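Local coordinates for RidA family protein (Psychrobacter sp. MES7-P7E, PDB 6L8P) that probably hydrolyses reactive enamine and imine intermediates, such as 2-aminoacrylate, to the corresponding keto acids with release of ammonia, at residues A33-Y38 with E59-R64; Q73-I78 with A114-P119; V97-L102 with A106-V111. The protein carries 1 engineered substitution. All blocks are in the same frame, centred on the assembly; numbering follows the deposited sequence.

Interaction 1 (A33-Y38 with E59-R64). Engineered in segment 59-64: Glu59 (natural residue Asp).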
loop_
_atom_site.group_PDB
_atom_site.type_symbol
_atom_site.label_atom_id
_atom_site.label_comp_id
_atom_site.label_asym_id
_atom_site.label_seq_id
_atom_site.Cartn_x
_atom_site.Cartn_y
_atom_site.Cartn_z
ATOM N N ALA A 33 21.112 -2.520 -2.794
ATOM C CA ALA A 33 20.624 -3.456 -3.797
ATOM C C ALA A 33 19.360 -4.134 -3.305
ATOM O O ALA A 33 19.179 -4.343 -2.109
ATOM C CB ALA A 33 21.687 -4.527 -4.076
ATOM N N ALA A 34 18.473 -4.485 -4.239
ATOM C CA ALA A 34 17.256 -5.188 -3.831
ATOM C C ALA A 34 17.608 -6.491 -3.118
ATOM O O ALA A 34 18.513 -7.203 -3.552
ATOM C CB ALA A 34 16.406 -5.468 -5.068
ATOM N N VAL A 35 16.878 -6.821 -2.046
ATOM C CA VAL A 35 17.079 -8.079 -1.329
ATOM C C VAL A 35 16.083 -9.129 -1.780
ATOM O O VAL A 35 15.973 -10.192 -1.162
ATOM C CB VAL A 35 17.033 -7.902 0.196
ATOM C CG1 VAL A 35 18.128 -6.897 0.620
ATOM C CG2 VAL A 35 15.688 -7.376 0.668
ATOM N N GLY A 36 15.381 -8.864 -2.854
ATOM C CA GLY A 36 14.443 -9.815 -3.418
ATOM C C GLY A 36 14.257 -9.488 -4.890
ATOM O O GLY A 36 15.047 -8.757 -5.491
ATOM N N THR A 37 13.191 -10.039 -5.480
ATOM C CA THR A 37 12.995 -9.984 -6.921
ATOM C C THR A 37 12.216 -8.716 -7.242
ATOM O O THR A 37 11.000 -8.738 -7.455
ATOM C CB THR A 37 12.261 -11.238 -7.397
ATOM O OG1 THR A 37 12.923 -12.381 -6.839
ATOM C CG2 THR A 37 12.277 -11.307 -8.904
ATOM N N TYR A 38 12.940 -7.587 -7.262
ATOM C CA TYR A 38 12.332 -6.277 -7.512
ATOM C C TYR A 38 13.415 -5.283 -7.924
ATOM O O TYR A 38 14.614 -5.529 -7.728
ATOM C CB TYR A 38 11.563 -5.736 -6.273
ATOM C CG TYR A 38 12.366 -5.522 -5.013
ATOM C CD1 TYR A 38 12.504 -6.540 -4.086
ATOM C CD2 TYR A 38 12.945 -4.299 -4.746
ATOM C CE1 TYR A 38 13.234 -6.368 -2.928
ATOM C CE2 TYR A 38 13.657 -4.089 -3.575
ATOM C CZ TYR A 38 13.812 -5.136 -2.682
ATOM O OH TYR A 38 14.553 -4.943 -1.528
ATOM N N GLU A 59 26.318 0.059 1.101
ATOM C CA GLU A 59 27.522 -0.666 0.687
ATOM C C GLU A 59 27.648 -1.999 1.394
ATOM O O GLU A 59 28.011 -3.013 0.779
ATOM C CB GLU A 59 28.757 0.186 0.979
ATOM C CG GLU A 59 28.835 1.414 0.089
ATOM C CD GLU A 59 29.680 1.166 -1.145
ATOM O OE1 GLU A 59 30.638 0.360 -1.061
ATOM O OE2 GLU A 59 29.384 1.763 -2.204
ATOM N N THR A 60 27.340 -2.025 2.674
ATOM C CA THR A 60 27.573 -3.239 3.441
ATOM C C THR A 60 26.363 -4.146 3.491
ATOM O O THR A 60 26.499 -5.324 3.869
ATOM C CB THR A 60 27.979 -2.936 4.885
ATOM O OG1 THR A 60 26.838 -2.402 5.603
ATOM C CG2 THR A 60 29.176 -1.965 4.953
ATOM N N MET A 61 25.178 -3.603 3.149
ATOM C CA MET A 61 23.893 -4.308 3.289
ATOM C C MET A 61 23.630 -4.784 4.709
ATOM O O MET A 61 22.874 -5.738 4.911
ATOM C CB MET A 61 23.768 -5.478 2.296
ATOM C CG MET A 61 23.852 -5.013 0.822
ATOM S SD MET A 61 22.447 -3.873 0.460
ATOM C CE MET A 61 21.007 -4.917 0.797
ATOM N N GLU A 62 24.181 -4.097 5.714
ATOM C CA GLU A 62 23.872 -4.377 7.106
ATOM C C GLU A 62 22.915 -3.313 7.618
ATOM O O GLU A 62 23.084 -2.129 7.325
ATOM C CB GLU A 62 25.136 -4.391 7.970
ATOM C CG GLU A 62 26.113 -5.465 7.492
ATOM C CD GLU A 62 27.458 -5.390 8.189
ATOM O OE1 GLU A 62 28.426 -5.928 7.619
ATOM O OE2 GLU A 62 27.557 -4.793 9.289
ATOM N N LEU A 63 21.932 -3.742 8.397
ATOM C CA LEU A 63 21.028 -2.792 9.054
ATOM C C LEU A 63 21.757 -1.938 10.077
ATOM O O LEU A 63 22.589 -2.428 10.851
ATOM C CB LEU A 63 19.908 -3.551 9.764
ATOM C CG LEU A 63 18.921 -4.257 8.847
ATOM C CD1 LEU A 63 18.114 -5.240 9.674
ATOM C CD2 LEU A 63 18.017 -3.197 8.195
ATOM N N ARG A 64 21.435 -0.648 10.099
ATOM C CA ARG A 64 21.929 0.219 11.164
ATOM C C ARG A 64 21.390 -0.238 12.516
ATOM O O ARG A 64 20.402 -0.979 12.619
ATOM C CB ARG A 64 21.506 1.662 10.895
ATOM C CG ARG A 64 21.986 2.226 9.587
ATOM C CD ARG A 64 23.498 2.421 9.561
ATOM N NE ARG A 64 23.897 3.154 8.363
ATOM C CZ ARG A 64 25.152 3.254 7.918
ATOM N NH1 ARG A 64 26.147 2.647 8.571
ATOM N NH2 ARG A 64 25.415 3.965 6.819
#

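Interaction 2 (Q73-I78 with A114-P119)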
loop_
_atom_site.group_PDB
_atom_site.type_symbol
_atom_site.label_atom_id
_atom_site.label_comp_id
_atom_site.label_asym_id
_atom_site.label_seq_id
_atom_site.Cartn_x
_atom_site.Cartn_y
_atom_site.Cartn_z
ATOM N N GLN A 73 18.525 6.146 7.965
ATOM C CA GLN A 73 19.119 5.482 6.813
ATOM C C GLN A 73 18.080 5.213 5.728
ATOM O O GLN A 73 18.365 5.363 4.538
ATOM C CB GLN A 73 19.778 4.180 7.272
ATOM C CG GLN A 73 20.504 3.426 6.122
ATOM C CD GLN A 73 21.726 4.206 5.641
ATOM O OE1 GLN A 73 22.605 4.535 6.463
ATOM N NE2 GLN A 73 21.745 4.600 4.384
ATOM N N VAL A 74 16.847 4.861 6.124
ATOM C CA VAL A 74 15.780 4.695 5.138
ATOM C C VAL A 74 15.580 5.981 4.363
ATOM O O VAL A 74 15.463 5.963 3.132
ATOM C CB VAL A 74 14.466 4.262 5.827
ATOM C CG1 VAL A 74 13.284 4.434 4.860
ATOM C CG2 VAL A 74 14.538 2.813 6.295
ATOM N N PHE A 75 15.576 7.119 5.067
ATOM C CA PHE A 75 15.444 8.393 4.356
ATOM C C PHE A 75 16.622 8.654 3.409
ATOM O O PHE A 75 16.427 9.139 2.290
ATOM C CB PHE A 75 15.252 9.549 5.354
ATOM C CG PHE A 75 13.789 9.862 5.625
ATOM C CD1 PHE A 75 13.031 10.561 4.695
ATOM C CD2 PHE A 75 13.176 9.349 6.742
ATOM C CE1 PHE A 75 11.639 10.818 4.940
ATOM C CE2 PHE A 75 11.826 9.568 7.000
ATOM C CZ PHE A 75 11.054 10.324 6.083
ATOM N N GLU A 76 17.856 8.321 3.823
ATOM C CA GLU A 76 18.983 8.498 2.897
ATOM C C GLU A 76 18.830 7.613 1.658
ATOM O O GLU A 76 19.118 8.034 0.517
ATOM C CB GLU A 76 20.300 8.186 3.619
ATOM C CG GLU A 76 20.609 9.189 4.748
ATOM C CD GLU A 76 20.606 10.640 4.231
ATOM O OE1 GLU A 76 21.206 10.891 3.159
ATOM O OE2 GLU A 76 19.999 11.530 4.882
ATOM N N ASN A 77 18.370 6.368 1.871
ATOM C CA ASN A 77 18.152 5.440 0.764
ATOM C C ASN A 77 17.063 5.928 -0.197
ATOM O O ASN A 77 17.224 5.903 -1.429
ATOM C CB ASN A 77 17.822 4.057 1.341
ATOM C CG ASN A 77 19.000 3.447 2.113
ATOM O OD1 ASN A 77 20.128 3.915 1.974
ATOM N ND2 ASN A 77 18.729 2.402 2.936
ATOM N N ILE A 78 15.949 6.416 0.358
ATOM C CA ILE A 78 14.892 6.960 -0.483
ATOM C C ILE A 78 15.385 8.176 -1.241
ATOM O O ILE A 78 15.129 8.296 -2.438
ATOM C CB ILE A 78 13.649 7.279 0.366
ATOM C CG1 ILE A 78 13.046 5.967 0.900
ATOM C CG2 ILE A 78 12.605 8.030 -0.475
ATOM C CD1 ILE A 78 11.893 6.215 1.903
ATOM N N ALA A 114 12.726 16.130 10.447
ATOM C CA ALA A 114 14.118 16.470 10.172
ATOM C C ALA A 114 14.455 16.337 8.697
ATOM O O ALA A 114 15.360 17.023 8.196
ATOM C CB ALA A 114 15.041 15.580 11.008
ATOM N N ASN A 115 13.736 15.483 7.966
ATOM C CA ASN A 115 14.109 15.186 6.605
ATOM C C ASN A 115 13.217 15.818 5.553
ATOM O O ASN A 115 13.551 15.737 4.367
ATOM C CB ASN A 115 14.127 13.651 6.403
ATOM C CG ASN A 115 15.377 13.004 6.958
ATOM O OD1 ASN A 115 16.390 12.951 6.265
ATOM N ND2 ASN A 115 15.326 12.511 8.184
ATOM N N LEU A 116 12.095 16.429 5.948
ATOM C CA LEU A 116 11.087 16.871 4.995
ATOM C C LEU A 116 10.745 18.314 5.291
ATOM O O LEU A 116 10.834 18.749 6.439
ATOM C CB LEU A 116 9.774 16.046 5.095
ATOM C CG LEU A 116 9.936 14.540 4.803
ATOM C CD1 LEU A 116 8.658 13.832 5.274
ATOM C CD2 LEU A 116 10.234 14.276 3.333
ATOM N N SER A 117 10.327 19.029 4.251
ATOM C CA SER A 117 9.735 20.349 4.412
ATOM C C SER A 117 8.277 20.310 3.983
ATOM O O SER A 117 7.884 19.531 3.106
ATOM C CB SER A 117 10.489 21.391 3.594
ATOM O OG SER A 117 10.550 21.010 2.222
ATOM N N GLU A 118 7.483 21.163 4.619
ATOM C CA GLU A 118 6.088 21.307 4.241
ATOM C C GLU A 118 5.946 21.759 2.783
ATOM O O GLU A 118 6.828 22.430 2.224
ATOM C CB GLU A 118 5.403 22.312 5.156
ATOM C CG GLU A 118 5.331 21.858 6.568
ATOM C CD GLU A 118 4.844 22.930 7.513
ATOM O OE1 GLU A 118 5.627 23.855 7.822
ATOM O OE2 GLU A 118 3.679 22.838 7.950
ATOM N N PRO A 119 4.833 21.401 2.133
ATOM C CA PRO A 119 3.790 20.532 2.712
ATOM C C PRO A 119 4.231 19.051 2.785
ATOM O O PRO A 119 4.917 18.598 1.874
ATOM C CB PRO A 119 2.636 20.710 1.738
ATOM C CG PRO A 119 3.334 20.907 0.401
ATOM C CD PRO A 119 4.579 21.724 0.718
#

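Interaction 3 (V97-L102 with A106-V111)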
loop_
_atom_site.group_PDB
_atom_site.type_symbol
_atom_site.label_atom_id
_atom_site.label_comp_id
_atom_site.label_asym_id
_atom_site.label_seq_id
_atom_site.Cartn_x
_atom_site.Cartn_y
_atom_site.Cartn_z
ATOM N N VAL A 97 4.376 3.603 5.721
ATOM C CA VAL A 97 5.345 3.236 6.753
ATOM C C VAL A 97 4.907 1.947 7.437
ATOM O O VAL A 97 3.765 1.847 7.913
ATOM C CB VAL A 97 5.464 4.336 7.803
ATOM C CG1 VAL A 97 6.474 3.935 8.865
ATOM C CG2 VAL A 97 5.875 5.693 7.132
ATOM N N SER A 98 5.827 0.977 7.531
ATOM C CA SER A 98 5.609 -0.238 8.301
ATOM C C SER A 98 6.622 -0.269 9.436
ATOM O O SER A 98 7.831 -0.194 9.191
ATOM C CB SER A 98 5.770 -1.472 7.417
ATOM O OG SER A 98 4.939 -1.387 6.248
ATOM N N LEU A 99 6.133 -0.341 10.670
ATOM C CA LEU A 99 6.963 -0.409 11.873
ATOM C C LEU A 99 6.788 -1.763 12.532
ATOM O O LEU A 99 5.699 -2.332 12.492
ATOM C CB LEU A 99 6.547 0.646 12.912
ATOM C CG LEU A 99 6.599 2.085 12.398
ATOM C CD1 LEU A 99 6.082 2.980 13.504
ATOM C CD2 LEU A 99 8.023 2.404 12.120
ATOM N N THR A 100 7.838 -2.255 13.233
ATOM C CA THR A 100 7.582 -3.427 14.070
ATOM C C THR A 100 7.179 -3.045 15.495
ATOM O O THR A 100 6.741 -3.924 16.265
ATOM C CB THR A 100 8.795 -4.372 14.078
ATOM O OG1 THR A 100 9.977 -3.618 14.368
ATOM C CG2 THR A 100 8.992 -5.053 12.717
ATOM N N ASP A 101 7.272 -1.764 15.867
ATOM C CA ASP A 101 6.871 -1.338 17.216
ATOM C C ASP A 101 6.347 0.087 17.157
ATOM O O ASP A 101 7.124 1.007 16.906
ATOM C CB ASP A 101 8.072 -1.412 18.160
ATOM C CG ASP A 101 7.683 -1.214 19.612
ATOM O OD1 ASP A 101 6.515 -0.824 19.894
ATOM O OD2 ASP A 101 8.554 -1.483 20.487
ATOM N N LEU A 102 5.039 0.276 17.371
ATOM C CA LEU A 102 4.505 1.639 17.324
ATOM C C LEU A 102 4.991 2.502 18.481
ATOM O O LEU A 102 4.755 3.716 18.446
ATOM C CB LEU A 102 2.960 1.600 17.278
ATOM C CG LEU A 102 2.433 1.611 15.842
ATOM C CD1 LEU A 102 0.956 1.161 15.834
ATOM C CD2 LEU A 102 2.574 2.963 15.163
ATOM N N ALA A 106 6.686 8.266 17.874
ATOM C CA ALA A 106 7.128 9.636 18.125
ATOM C C ALA A 106 8.443 9.915 17.421
ATOM O O ALA A 106 8.584 10.932 16.726
ATOM C CB ALA A 106 7.248 9.886 19.636
ATOM N N VAL A 107 9.413 8.988 17.528
ATOM C CA VAL A 107 10.682 9.242 16.871
ATOM C C VAL A 107 10.528 9.189 15.347
ATOM O O VAL A 107 11.177 9.961 14.636
ATOM C CB VAL A 107 11.737 8.253 17.393
ATOM C CG1 VAL A 107 13.034 8.382 16.613
ATOM C CG2 VAL A 107 11.984 8.523 18.861
ATOM N N LEU A 108 9.628 8.335 14.827
ATOM C CA LEU A 108 9.337 8.354 13.394
ATOM C C LEU A 108 8.928 9.753 12.952
ATOM O O LEU A 108 9.453 10.295 11.967
ATOM C CB LEU A 108 8.201 7.360 13.090
ATOM C CG LEU A 108 7.707 7.349 11.636
ATOM C CD1 LEU A 108 8.690 6.499 10.796
ATOM C CD2 LEU A 108 6.258 6.862 11.530
ATOM N N ASN A 109 8.010 10.361 13.715
ATOM C CA ASN A 109 7.532 11.674 13.309
ATOM C C ASN A 109 8.655 12.703 13.385
ATOM O O ASN A 109 8.763 13.562 12.494
ATOM C CB ASN A 109 6.319 12.056 14.161
ATOM C CG ASN A 109 5.071 11.241 13.793
ATOM O OD1 ASN A 109 4.839 10.947 12.610
ATOM N ND2 ASN A 109 4.251 10.905 14.790
ATOM N N GLU A 110 9.568 12.550 14.353
ATOM C CA GLU A 110 10.711 13.461 14.451
ATOM C C GLU A 110 11.649 13.319 13.259
ATOM O O GLU A 110 12.118 14.324 12.694
ATOM C CB GLU A 110 11.465 13.210 15.752
ATOM C CG GLU A 110 10.701 13.633 16.989
ATOM C CD GLU A 110 11.430 13.269 18.276
ATOM O OE1 GLU A 110 12.592 12.796 18.202
ATOM O OE2 GLU A 110 10.833 13.458 19.359
ATOM N N VAL A 111 11.925 12.078 12.838
ATOM C CA VAL A 111 12.804 11.877 11.702
ATOM C C VAL A 111 12.164 12.440 10.445
ATOM O O VAL A 111 12.849 13.042 9.607
ATOM C CB VAL A 111 13.136 10.372 11.565
ATOM C CG1 VAL A 111 13.880 10.083 10.266
ATOM C CG2 VAL A 111 13.970 9.920 12.789
#

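Interaction 1 (A33-Y38 with E59-R64)
Met61, in the loop between strand 47-54 and helix 67-84, reaches across to Ala33 and Val35 in the loop between strands 23-26 and 41-44. Its CB points toward segment 33-38, and CG stands anti to the residue's own carbonyl carbon (chi1 -60°). Two further bends of the same sign, at chi2 and chi3, curl the thioether instead of extending it. SD thereby arrives 3.8 Å from Ala33 N, while the terminal CE lies 3.5 Å from Ala33 O. The same CE meets CG1 of Val35, also at 3.5 Å, closer than usual for two carbons. Phe56 touches both Val35 and Met61, and Pro32 touches Met61.

Each loop also has an internal polar bond. Val35 N donates to Tyr38 OH at 3.0 Å (166° at the hydrogen), and Ala34 CB sits over one face of that ring, toward its rim. In segment 59-64, Thr60 OG1 accepts from Glu62 N in an ST turn around Met61, whose phi is positive. Phe105 of the second subunit packs on Val35, and a malonate ion, probably from the crystallisation liquor, lies about 3 Å from the Val35 side chain. Thioether against methyl and backbone polar atoms is van der Waals contact, which implies a link without directional bonding.

Interaction 2 (Q73-I78 with A114-P119)
The two helices of the chain, 67-84 and 105-115, come together where the ring of Phe75 lies against the side chain of Asn115, the last helical residue before the chain turns away. Asn115 CB sits over one face of the ring, 4.0 Å from its centroid and 23° off the normal, a CH-pi contact displaced toward the rim. The amide continues along the same side: its plane is only 8° from that of the ring, so the two flat groups stack, with Asn115 CG 3.8 Å from Phe75 CG and OD1 3.7 Å from Phe75 CB. The rotation of this amide is set by its ND2, which is hydrogen-bonded to Val111 O one turn earlier.

In the chorismate mutase-like fold of RidA proteins such helices back the sheet, and here Val74 and Ile78 turn to Ile139 of strand 137-144 while Phe75 is left to engage the neighbouring helix. Phe112 adds an edge-to-face ring contact with Phe75. Leu116, the first residue after the helix, brings CD2 obliquely to Phe75 CE1 at 4.1 Å. Further round helix 67-84, Gln73 NE2 donates to Asn77 OD1 at 3.0 Å from above the carbonyl plane, and Gln73 OE1 is hydrogen-bonded to Arg64 NE.

Interaction 3 (V97-L102 with A106-V111)
Both methyls of Leu108 rest on one methyl of Val97: CG1 of the valine is 3.9 Å from Leu108 CD1 and 4.0 Å from Leu108 CD2. The pair joins the strand to the helix of a beta-alpha-beta unit, strand 92-99, helix 105-115 and strand 122-127. CD1 also faces the other inward residue of the strand, Leu99, whose CD2 lies 4.4 Å away, a looser contact. Two torsions bring the groups together: Val97 CG1 extends opposite its own backbone N (chi1 180°), and Leu108 CG does the same from the helix (chi1 175°). The two side chains run antiparallel, Leu108 approaching from the helix as Val97 approaches from the strand, and meet through their methyls.

Further residues pack on these three buried side chains. Phe67 of helix 67-84 touches both Leu99 and Leu108, Arg123 packs against Val97 and Leu108, and Ile139 lies against Val97. Backbone hydrogen bonds of Val97 with Ala124 and Val126 tie the strand to parallel strand 122-127, and Ser98 bonds with Glu138 of strand 137-144. Farther out, Asn109 OD1 is hydrogen-bonded to Arg123 NH1, and the helix surface reaches the third subunit, where Thr37 OG1 of that chain is hydrogen-bonded to Asn109 O.

Overall arrangement
Along the chain, interaction 1 closes before interaction 2 opens, and both segments of interaction 3 fall between the two halves of interaction 2. Centres of interactions 2 and 3 are 13 Å apart; they share helix 105-115 and touch at Phe75 CD2 and Val111 CG1, 3.7 Å apart, so the two contacts join through packing between the helices. Interaction 1 is a loop contact, its centre 19 Å from that of interaction 2 and 20 Å from that of interaction 3. A probable hydrogen bond between Arg64 NE and Gln73 OE1, 2.7 Å apart, ties segment 59-64 to helix 67-84. Within the trimer, the Thr37–Asn109 bond joins segment 33-38 of one subunit to segment 106-111 of another, connecting loop and helix across the interface.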